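Local coordinates for flagellar hook associated protein type 3 FlgL (Legionella pneumophila subsp. pneumophila, PDB 5YTI) that probably serves as a structural junction protein that, together with a second hook-associated protein, joins the flagellar hook to the flagellin filament, at residues S71-E76 with N350-A355. Numbering follows the deposited sequence.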
loop_
_atom_site.group_PDB
_atom_site.type_symbol
_atom_site.label_atom_id
_atom_site.label_comp_id
_atom_site.label_asym_id
_atom_site.label_seq_id
_atom_site.Cartn_x
_atom_site.Cartn_y
_atom_site.Cartn_z
ATOM N N SER A 71 12.373 -21.752 -13.477
ATOM C CA SER A 71 13.229 -22.087 -12.338
ATOM C C SER A 71 13.495 -20.957 -11.367
ATOM O O SER A 71 13.467 -21.175 -10.145
ATOM C CB SER A 71 14.536 -22.676 -12.817
ATOM O OG SER A 71 14.308 -24.053 -12.961
ATOM N N ALA A 72 13.764 -19.766 -11.910
ATOM C CA ALA A 72 13.974 -18.563 -11.098
ATOM C C ALA A 72 12.735 -18.262 -10.262
ATOM O O ALA A 72 12.840 -17.820 -9.130
ATOM C CB ALA A 72 14.319 -17.367 -11.986
ATOM N N LEU A 73 11.567 -18.515 -10.839
ATOM C CA LEU A 73 10.306 -18.232 -10.181
ATOM C C LEU A 73 9.976 -19.211 -9.060
ATOM O O LEU A 73 9.477 -18.813 -8.023
ATOM C CB LEU A 73 9.167 -18.223 -11.206
ATOM C CG LEU A 73 8.655 -16.863 -11.699
ATOM C CD1 LEU A 73 9.760 -15.875 -12.055
ATOM C CD2 LEU A 73 7.741 -17.091 -12.887
ATOM N N ARG A 74 10.239 -20.491 -9.269
ATOM C CA ARG A 74 10.044 -21.482 -8.213
ATOM C C ARG A 74 11.033 -21.300 -7.037
ATOM O O ARG A 74 10.651 -21.490 -5.876
ATOM C CB ARG A 74 10.108 -22.899 -8.784
ATOM C CG ARG A 74 8.849 -23.297 -9.554
ATOM C CD ARG A 74 8.806 -24.790 -9.906
ATOM N NE ARG A 74 8.083 -25.032 -11.160
ATOM C CZ ARG A 74 6.767 -25.215 -11.274
ATOM N NH1 ARG A 74 6.222 -25.402 -12.481
ATOM N NH2 ARG A 74 5.994 -25.213 -10.196
ATOM N N LEU A 75 12.278 -20.920 -7.335
ATOM C CA LEU A 75 13.248 -20.548 -6.301
ATOM C C LEU A 75 12.694 -19.370 -5.476
ATOM O O LEU A 75 12.743 -19.374 -4.239
ATOM C CB LEU A 75 14.590 -20.177 -6.943
ATOM C CG LEU A 75 15.878 -20.563 -6.214
ATOM C CD1 LEU A 75 15.936 -22.070 -6.031
ATOM C CD2 LEU A 75 17.101 -20.085 -6.991
ATOM N N GLU A 76 12.142 -18.385 -6.184
ATOM C CA GLU A 76 11.480 -17.219 -5.589
ATOM C C GLU A 76 10.172 -17.576 -4.829
ATOM O O GLU A 76 9.856 -16.948 -3.840
ATOM C CB GLU A 76 11.202 -16.169 -6.675
ATOM C CG GLU A 76 10.839 -14.798 -6.124
ATOM C CD GLU A 76 10.043 -13.919 -7.085
ATOM O OE1 GLU A 76 8.982 -13.409 -6.670
ATOM O OE2 GLU A 76 10.482 -13.714 -8.241
ATOM N N ASN A 350 1.554 -20.480 -14.547
ATOM C CA ASN A 350 0.513 -21.100 -15.373
ATOM C C ASN A 350 0.628 -20.576 -16.814
ATOM O O ASN A 350 0.296 -21.291 -17.764
ATOM C CB ASN A 350 -0.899 -20.937 -14.785
ATOM C CG ASN A 350 -1.206 -21.957 -13.680
ATOM O OD1 ASN A 350 -0.898 -23.148 -13.790
ATOM N ND2 ASN A 350 -1.831 -21.487 -12.611
ATOM N N GLN A 351 1.132 -19.349 -16.980
ATOM C CA GLN A 351 1.455 -18.819 -18.331
ATOM C C GLN A 351 2.606 -19.621 -18.979
ATOM O O GLN A 351 2.632 -19.790 -20.192
ATOM C CB GLN A 351 1.791 -17.300 -18.297
ATOM C CG GLN A 351 0.573 -16.357 -18.357
ATOM C CD GLN A 351 0.932 -14.895 -18.632
ATOM O OE1 GLN A 351 1.766 -14.291 -17.937
ATOM N NE2 GLN A 351 0.299 -14.319 -19.661
ATOM N N LEU A 352 3.534 -20.110 -18.153
ATOM C CA LEU A 352 4.690 -20.866 -18.618
ATOM C C LEU A 352 4.342 -22.291 -18.975
ATOM O O LEU A 352 4.686 -22.739 -20.064
ATOM C CB LEU A 352 5.806 -20.868 -17.577
ATOM C CG LEU A 352 6.405 -19.489 -17.249
ATOM C CD1 LEU A 352 7.411 -19.575 -16.105
ATOM C CD2 LEU A 352 7.041 -18.863 -18.488
ATOM N N GLU A 353 3.662 -23.013 -18.091
ATOM C CA GLU A 353 3.228 -24.362 -18.444
ATOM C C GLU A 353 2.307 -24.278 -19.692
ATOM O O GLU A 353 2.247 -25.208 -20.494
ATOM C CB GLU A 353 2.612 -25.140 -17.247
ATOM C CG GLU A 353 3.593 -25.466 -16.093
ATOM C CD GLU A 353 4.780 -26.408 -16.447
ATOM O OE1 GLU A 353 5.210 -27.169 -15.554
ATOM O OE2 GLU A 353 5.329 -26.399 -17.577
ATOM N N THR A 354 1.645 -23.145 -19.898
ATOM C CA THR A 354 0.997 -22.880 -21.192
ATOM C C THR A 354 1.988 -22.836 -22.361
ATOM O O THR A 354 1.755 -23.454 -23.403
ATOM C CB THR A 354 0.204 -21.558 -21.165
ATOM O OG1 THR A 354 -1.185 -21.867 -21.152
ATOM C CG2 THR A 354 0.513 -20.650 -22.385
ATOM N N ALA A 355 3.078 -22.090 -22.188
ATOM C CA ALA A 355 4.067 -21.913 -23.234
ATOM C C ALA A 355 4.840 -23.209 -23.597
ATOM O O ALA A 355 5.227 -23.384 -24.748
ATOM C CB ALA A 355 5.022 -20.796 -22.844
#
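Leu-73 and Leu-352 meet where the long helices 49-96 and 316-374 run side by side, the antiparallel pairing of N-terminal and C-terminal helices that, as in flagellins, builds the rod-like part of the subunit. The apolar layer is a single touch between branches: CD2 of Leu-73 lies 4.1 Å from CD1 of Leu-352, and the two side chains approach at a slant. Both residues point from their helices toward the partner, and leucine suits this place because its branched end can span backbones whose CA atoms, in Leu-73 and Leu-352, stay 10.5 Å apart. Each has more company: Leu-73 also packs on Arg-348 and Leu-349, while Leu-352 reaches Ala-69 and Val-167, the latter on strand 164-168, so both are buried.

The polar layer lies at the exposed margin, where Arg-74 and Glu-353 are long enough to reach toward each other beside the leucine contact. Their chains cross at about a right angle. A fold at chi2 (-63°) turns the Glu-353 carboxylate off the extended path, and its plane stands 54° from that of the guanidinium. The stronger partner of Arg-74 is Asp-70, one turn earlier on its own helix, which takes NE in a salt bridge. Across the helices the attraction is weaker: OE1 of Glu-353 comes to the guanidinium edge, near its plane, in a long salt bridge of 3.7 Å to Arg-74 NH1.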